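Local coordinates for protein choline kinase (Streptococcus pneumoniae, PDB 4R78) that probably phosphorylates choline as a kinase of the choline/ethanolamine kinase family, with a protein kinase-like fold, and is captured here with adenosine monophosphate bound, at residues L74-R77 and Q78-K81; T269-S272 and L273-V276; G286-G289 and V290-Q294. One frame throughout, in Å; residues are numbered along the deposited sequence.

Contact 1: L74-R77 and Q78-K81; sequences LINR and QDEK
The flat ends of Asn76 and Asp79 lie one over the other. The amide and carboxylate planes are 5° apart, and Asn76 CG sits 3.3 Å from Asp79 CG. Asn76 CG points anti to the backbone N (chi1 -176°), which brings the amide to Asp79. There OD1 accepts a nearly straight bond from Asp79 N, 3.0 Å away, with the donor well above the carbonyl plane. This makes Asn76 the N-cap of helix 77-87, which follows strand 61-66 and its loop in the kinase-like fold. The main chain carries on from the cap: Glu80 N bonds to Asn76 O at 3.0 Å and Lys81 N to Arg77 O at 2.9 Å. Asp79 OD1 also forms a salt bridge with Arg144 NE. Glu80 CG lies 4.0 Å from Ile75 CG2, with the two side chains crossing at about a right angle. A bend at chi2 (-57°) then turns the Glu80 carboxylate, whose OE2 is hydrogen-bonded to Ser218 OG. A water accepts from Asn76 N and donates weakly to Glu80 OE1. The Arg77 chain is extended from CG to NE, and its NH2 is hydrogen-bonded to Ile101 O.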
loop_
_atom_site.group_PDB
_atom_site.type_symbol
_atom_site.label_atom_id
_atom_site.label_comp_id
_atom_site.label_asym_id
_atom_site.label_seq_id
_atom_site.Cartn_x
_atom_site.Cartn_y
_atom_site.Cartn_z
ATOM N N LEU A 74 1.142 -12.716 4.326
ATOM C CA LEU A 74 0.851 -11.293 4.509
ATOM C C LEU A 74 -0.097 -10.756 3.446
ATOM O O LEU A 74 -1.074 -10.074 3.763
ATOM C CB LEU A 74 2.148 -10.477 4.508
ATOM C CG LEU A 74 3.154 -10.821 5.611
ATOM C CD1 LEU A 74 4.549 -10.403 5.198
ATOM C CD2 LEU A 74 2.766 -10.196 6.945
ATOM N N ILE A 75 0.214 -11.054 2.187
ATOM C CA ILE A 75 -0.608 -10.663 1.050
ATOM C C ILE A 75 -1.282 -11.922 0.515
ATOM O O ILE A 75 -0.627 -12.778 -0.082
ATOM C CB ILE A 75 0.237 -9.989 -0.068
ATOM C CG1 ILE A 75 0.906 -8.706 0.455
ATOM C CG2 ILE A 75 -0.625 -9.711 -1.312
ATOM C CD1 ILE A 75 1.958 -8.112 -0.477
ATOM N N ASN A 76 -2.584 -12.039 0.767
ATOM C CA ASN A 76 -3.367 -13.169 0.292
ATOM C C ASN A 76 -3.626 -12.979 -1.196
ATOM O O ASN A 76 -4.439 -12.147 -1.598
ATOM C CB ASN A 76 -4.678 -13.282 1.083
ATOM C CG ASN A 76 -5.511 -14.499 0.695
ATOM O OD1 ASN A 76 -5.635 -14.847 -0.479
ATOM N ND2 ASN A 76 -6.126 -15.129 1.694
ATOM N N ARG A 77 -2.913 -13.754 -2.010
ATOM C CA ARG A 77 -2.887 -13.542 -3.457
ATOM C C ARG A 77 -4.251 -13.706 -4.110
ATOM O O ARG A 77 -4.625 -12.928 -4.977
ATOM C CB ARG A 77 -1.849 -14.450 -4.114
ATOM C CG ARG A 77 -0.443 -14.186 -3.587
ATOM C CD ARG A 77 0.569 -15.132 -4.185
ATOM N NE ARG A 77 1.844 -15.045 -3.477
ATOM C CZ ARG A 77 2.838 -15.915 -3.619
ATOM N NH1 ARG A 77 3.959 -15.761 -2.930
ATOM N NH2 ARG A 77 2.707 -16.956 -4.430
ATOM N N GLN A 78 -4.995 -14.715 -3.676
ATOM C CA GLN A 78 -6.328 -14.933 -4.222
ATOM C C GLN A 78 -7.314 -13.858 -3.788
ATOM O O GLN A 78 -8.111 -13.392 -4.604
ATOM C CB GLN A 78 -6.814 -16.337 -3.908
ATOM C CG GLN A 78 -6.071 -17.353 -4.745
ATOM C CD GLN A 78 -6.824 -18.639 -4.935
ATOM O OE1 GLN A 78 -7.096 -19.050 -6.064
ATOM N NE2 GLN A 78 -7.156 -19.294 -3.834
ATOM N N ASP A 79 -7.240 -13.439 -2.523
ATOM C CA ASP A 79 -8.037 -12.304 -2.058
ATOM C C ASP A 79 -7.811 -11.116 -2.982
ATOM O O ASP A 79 -8.765 -10.483 -3.435
ATOM C CB ASP A 79 -7.632 -11.878 -0.645
ATOM C CG ASP A 79 -8.261 -12.726 0.452
ATOM O OD1 ASP A 79 -8.942 -13.737 0.170
ATOM O OD2 ASP A 79 -8.031 -12.369 1.626
ATOM N N GLU A 80 -6.539 -10.831 -3.266
ATOM C CA GLU A 80 -6.171 -9.633 -4.008
ATOM C C GLU A 80 -6.451 -9.740 -5.500
ATOM O O GLU A 80 -6.718 -8.730 -6.153
ATOM C CB GLU A 80 -4.714 -9.250 -3.737
ATOM C CG GLU A 80 -4.436 -8.900 -2.268
ATOM C CD GLU A 80 -5.302 -7.768 -1.733
ATOM O OE1 GLU A 80 -5.431 -7.683 -0.496
ATOM O OE2 GLU A 80 -5.852 -6.977 -2.537
ATOM N N LYS A 81 -6.402 -10.961 -6.034
ATOM C CA LYS A 81 -6.800 -11.187 -7.422
ATOM C C LYS A 81 -8.296 -10.916 -7.585
ATOM O O LYS A 81 -8.715 -10.273 -8.549
ATOM C CB LYS A 81 -6.434 -12.599 -7.899
ATOM C CG LYS A 81 -6.643 -12.791 -9.392
ATOM C CD LYS A 81 -5.925 -14.013 -9.917
ATOM C CE LYS A 81 -6.097 -14.111 -11.421
ATOM N NZ LYS A 81 -5.194 -15.145 -11.995
HETATM O O HOH W 1 -4.228 -9.980 1.774
#

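Contact 2: T269-S272 and L273-V276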
loop_
_atom_site.group_PDB
_atom_site.type_symbol
_atom_site.label_atom_id
_atom_site.label_comp_id
_atom_site.label_asym_id
_atom_site.label_seq_id
_atom_site.Cartn_x
_atom_site.Cartn_y
_atom_site.Cartn_z
ATOM N N THR A 269 4.205 1.369 13.378
ATOM C CA THR A 269 4.594 0.115 14.015
ATOM C C THR A 269 4.679 -1.007 12.982
ATOM O O THR A 269 5.720 -1.660 12.844
ATOM C CB THR A 269 3.622 -0.273 15.151
ATOM O OG1 THR A 269 3.562 0.795 16.107
ATOM C CG2 THR A 269 4.102 -1.530 15.850
ATOM N N ILE A 270 3.594 -1.199 12.242
ATOM C CA ILE A 270 3.517 -2.261 11.243
ATOM C C ILE A 270 4.594 -2.136 10.166
ATOM O O ILE A 270 5.306 -3.104 9.881
ATOM C CB ILE A 270 2.094 -2.361 10.638
ATOM C CG1 ILE A 270 1.140 -2.939 11.688
ATOM C CG2 ILE A 270 2.088 -3.214 9.358
ATOM C CD1 ILE A 270 -0.324 -2.695 11.420
ATOM N N TRP A 271 4.731 -0.952 9.576
ATOM C CA TRP A 271 5.719 -0.778 8.507
ATOM C C TRP A 271 7.172 -0.815 9.005
ATOM O O TRP A 271 8.079 -1.160 8.243
ATOM C CB TRP A 271 5.414 0.456 7.641
ATOM C CG TRP A 271 4.069 0.378 6.939
ATOM C CD1 TRP A 271 3.027 1.256 7.065
ATOM C CD2 TRP A 271 3.622 -0.638 6.022
ATOM N NE1 TRP A 271 1.967 0.860 6.283
ATOM C CE2 TRP A 271 2.304 -0.298 5.632
ATOM C CE3 TRP A 271 4.208 -1.797 5.489
ATOM C CZ2 TRP A 271 1.558 -1.075 4.737
ATOM C CZ3 TRP A 271 3.467 -2.570 4.594
ATOM C CH2 TRP A 271 2.154 -2.204 4.229
ATOM N N SER A 272 7.398 -0.493 10.280
ATOM C CA SER A 272 8.731 -0.683 10.859
ATOM C C SER A 272 9.076 -2.175 10.952
ATOM O O SER A 272 10.227 -2.559 10.755
ATOM C CB SER A 272 8.885 0.021 12.218
ATOM O OG SER A 272 8.300 -0.716 13.279
ATOM N N LEU A 273 8.073 -3.010 11.220
ATOM C CA LEU A 273 8.290 -4.459 11.311
ATOM C C LEU A 273 8.453 -5.066 9.916
ATOM O O LEU A 273 9.320 -5.915 9.693
ATOM C CB LEU A 273 7.167 -5.144 12.100
ATOM C CG LEU A 273 7.074 -4.793 13.593
ATOM C CD1 LEU A 273 5.763 -5.284 14.193
ATOM C CD2 LEU A 273 8.261 -5.339 14.394
ATOM N N TRP A 274 7.637 -4.596 8.976
ATOM C CA TRP A 274 7.808 -4.901 7.554
ATOM C C TRP A 274 9.255 -4.654 7.099
ATOM O O TRP A 274 9.830 -5.466 6.368
ATOM C CB TRP A 274 6.819 -4.058 6.743
ATOM C CG TRP A 274 6.935 -4.141 5.236
ATOM C CD1 TRP A 274 6.276 -5.006 4.405
ATOM C CD2 TRP A 274 7.734 -3.304 4.391
ATOM N NE1 TRP A 274 6.621 -4.761 3.097
ATOM C CE2 TRP A 274 7.513 -3.722 3.057
ATOM C CE3 TRP A 274 8.618 -2.240 4.631
ATOM C CZ2 TRP A 274 8.155 -3.121 1.966
ATOM C CZ3 TRP A 274 9.253 -1.638 3.548
ATOM C CH2 TRP A 274 9.013 -2.078 2.230
ATOM N N THR A 275 9.839 -3.543 7.551
ATOM C CA THR A 275 11.209 -3.174 7.190
ATOM C C THR A 275 12.207 -4.234 7.643
ATOM O O THR A 275 13.056 -4.668 6.854
ATOM C CB THR A 275 11.598 -1.797 7.779
ATOM O OG1 THR A 275 10.702 -0.801 7.279
ATOM C CG2 THR A 275 13.023 -1.418 7.382
ATOM N N VAL A 276 12.093 -4.655 8.901
ATOM C CA VAL A 276 12.990 -5.680 9.445
ATOM C C VAL A 276 12.927 -6.952 8.604
ATOM O O VAL A 276 13.966 -7.503 8.224
ATOM C CB VAL A 276 12.681 -5.990 10.926
ATOM C CG1 VAL A 276 13.632 -7.055 11.468
ATOM C CG2 VAL A 276 12.800 -4.729 11.753
#
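Thr269 O accepts from two donors, Leu273 N at 3.2 Å and Ser272 OG at 2.8 Å, within helix 257-280. Leu273 CG also packs on this oxygen. Ile270 O receives a nearly straight bond from Trp274 N, 2.9 Å away and in the carbonyl plane. Trp271 makes the main side-chain contact, a T-shaped (edge-to-face) pair with Trp274. The six-membered ring of Trp271 brings its edge to the five-membered ring of Trp274, with the planes at 82°. Trp271 CE3 stands 3.6 Å from Trp274 CG, over one face and toward the rim. The two rings can meet because Trp271 CG lies beside its backbone N (chi1 -61°), while Trp274 CG is anti to its own (chi1 175°). Trp274 also meets Phe285 and lines the site of a bound MES, probably from the crystallisation liquor. Trp271 O is gripped twice by Thr275, through OG1 at 2.8 Å and N at 3.0 Å, so the buried Thr275 hydroxyl has a partner within the helix. Ser272 O accepts from Tyr166 OH and weakly from Val276 N. All eight residues are buried. Ile270 and Leu273 pack on helix 149-159, Thr269 and Leu273 touch helix 169-177, and Trp271, Ser272 and Thr275 touch helix 288-303.

Contact 3: G286-G289 and V290-Q294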
loop_
_atom_site.group_PDB
_atom_site.type_symbol
_atom_site.label_atom_id
_atom_site.label_comp_id
_atom_site.label_asym_id
_atom_site.label_seq_id
_atom_site.Cartn_x
_atom_site.Cartn_y
_atom_site.Cartn_z
ATOM N N GLY A 286 18.263 1.209 5.096
ATOM C CA GLY A 286 18.931 2.113 6.031
ATOM C C GLY A 286 18.123 2.316 7.296
ATOM O O GLY A 286 17.675 1.347 7.909
ATOM N N ASP A 287 17.926 3.579 7.671
ATOM C CA ASP A 287 17.178 3.934 8.879
ATOM C C ASP A 287 15.679 4.148 8.658
ATOM O O ASP A 287 14.993 4.672 9.538
ATOM C CB ASP A 287 17.778 5.189 9.516
ATOM C CG ASP A 287 18.936 4.888 10.440
ATOM O OD1 ASP A 287 19.376 3.720 10.509
ATOM O OD2 ASP A 287 19.402 5.839 11.101
ATOM N N TYR A 288 15.162 3.727 7.505
ATOM C CA TYR A 288 13.734 3.872 7.219
ATOM C C TYR A 288 12.849 3.316 8.347
ATOM O O TYR A 288 11.939 4.000 8.822
ATOM C CB TYR A 288 13.376 3.218 5.875
ATOM C CG TYR A 288 11.887 3.201 5.577
ATOM C CD1 TYR A 288 11.267 4.282 4.944
ATOM C CD2 TYR A 288 11.105 2.097 5.922
ATOM C CE1 TYR A 288 9.900 4.265 4.671
ATOM C CE2 TYR A 288 9.743 2.073 5.656
ATOM C CZ TYR A 288 9.152 3.154 5.027
ATOM O OH TYR A 288 7.805 3.125 4.773
ATOM N N GLY A 289 13.114 2.080 8.761
ATOM C CA GLY A 289 12.311 1.424 9.794
ATOM C C GLY A 289 12.529 2.020 11.169
ATOM O O GLY A 289 11.570 2.249 11.909
ATOM N N VAL A 290 13.796 2.276 11.495
ATOM C CA VAL A 290 14.193 2.911 12.760
ATOM C C VAL A 290 13.433 4.221 12.972
ATOM O O VAL A 290 12.896 4.469 14.053
ATOM C CB VAL A 290 15.735 3.155 12.799
ATOM C CG1 VAL A 290 16.139 4.062 13.959
ATOM C CG2 VAL A 290 16.491 1.826 12.866
ATOM N N ASN A 291 13.382 5.039 11.926
ATOM C CA ASN A 291 12.712 6.333 11.980
ATOM C C ASN A 291 11.192 6.238 12.080
ATOM O O ASN A 291 10.563 7.019 12.799
ATOM C CB ASN A 291 13.137 7.206 10.794
ATOM C CG ASN A 291 14.608 7.593 10.853
ATOM O OD1 ASN A 291 15.237 7.553 11.914
ATOM N ND2 ASN A 291 15.164 7.973 9.707
ATOM N N ARG A 292 10.598 5.282 11.369
ATOM C CA ARG A 292 9.158 5.066 11.498
ATOM C C ARG A 292 8.812 4.609 12.912
ATOM O O ARG A 292 7.843 5.079 13.502
ATOM C CB ARG A 292 8.638 4.072 10.459
ATOM C CG ARG A 292 8.642 4.615 9.035
ATOM C CD ARG A 292 7.652 3.905 8.142
ATOM N NE ARG A 292 6.284 4.297 8.483
ATOM C CZ ARG A 292 5.256 4.298 7.639
ATOM N NH1 ARG A 292 4.063 4.686 8.068
ATOM N NH2 ARG A 292 5.404 3.913 6.377
ATOM N N TYR A 293 9.622 3.707 13.457
ATOM C CA TYR A 293 9.421 3.220 14.813
ATOM C C TYR A 293 9.486 4.353 15.838
ATOM O O TYR A 293 8.633 4.444 16.719
ATOM C CB TYR A 293 10.448 2.137 15.127
ATOM C CG TYR A 293 10.322 1.515 16.495
ATOM C CD1 TYR A 293 9.447 0.453 16.718
ATOM C CD2 TYR A 293 11.105 1.966 17.560
ATOM C CE1 TYR A 293 9.335 -0.134 17.976
ATOM C CE2 TYR A 293 11.008 1.385 18.818
ATOM C CZ TYR A 293 10.124 0.336 19.018
ATOM O OH TYR A 293 10.028 -0.255 20.253
ATOM N N GLN A 294 10.486 5.221 15.706
ATOM C CA GLN A 294 10.618 6.383 16.585
ATOM C C GLN A 294 9.401 7.311 16.479
ATOM O O GLN A 294 8.973 7.906 17.474
ATOM C CB GLN A 294 11.932 7.128 16.310
ATOM C CG GLN A 294 12.159 8.399 17.152
ATOM C CD GLN A 294 11.911 8.202 18.652
ATOM O OE1 GLN A 294 12.228 7.156 19.222
ATOM N NE2 GLN A 294 11.339 9.212 19.288
HETATM O O HOH W 2 15.572 0.899 9.604
HETATM O O HOH W 3 18.124 8.530 9.811
HETATM O O HOH W 4 17.982 7.241 12.798
#
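The chain turns into helix 288-303 here, and the bonds from Asn291 N to Asp287 O (2.9 Å), Arg292 N to Tyr288 O and Tyr293 N to Gly289 O open the helix. Asp287 holds the N-cap position, but its side chain makes no capping bond. Instead, a water accepts from Val290 N and donates to Gly286 O. Gly286 has a positive phi (56°), which favours glycine. Two further waters join Asp287 OD2 to Asn291: one accepts from ND2, and the other donates to OD1. The Asp287 and Asn291 side chains are thus tied mainly through solvent. Tyr288 and Arg292, one turn apart, lie side by side and point the same way. Arg292 CD rests 3.5 Å from Tyr288 CZ, while CG lies over one ring face toward the rim. A bend at chi3 (73°) turns the guanidinium across, its plane 83° from that of the ring. Arg292 also forms salt bridges through NE with Asp268 and through NH2 with Glu233, which should fix the guanidinium firmly. Tyr293 OH is hydrogen-bonded to Ala167 O, and its ring stacks with Tyr166. Tyr288 OH is hydrogen-bonded to a MES molecule, probably from the crystallisation liquor. That same OH accepts from Arg292 NH2 at 3.0 Å, with the oxygen lying in the guanidinium plane.

Contacts 2 and 3 lie on successive helices that pack together, their centres about 9 Å apart. Thr275 OG1 comes within 3.2 Å of Tyr288 CD2, Ser272 CB packs on Gly289 O, and Trp271 CD1 lies 3.6 Å from Arg292 NH2. Contact 1 stands apart. Its centre is about 19 Å from that of contact 2 and about 27 Å from that of contact 3. Contacts 2 and 3 adjoin the bound MES, with the Trp274 and Tyr288 side chains each about 3 Å from it. Contact 1 lies farther off, with the Ile75 side chain about 6 Å away. The same side chains are about 9, 10 and 11 Å from the AMP. Tyr217 bridges contacts 1 and 2, touching Ile75, Trp271 and Trp274.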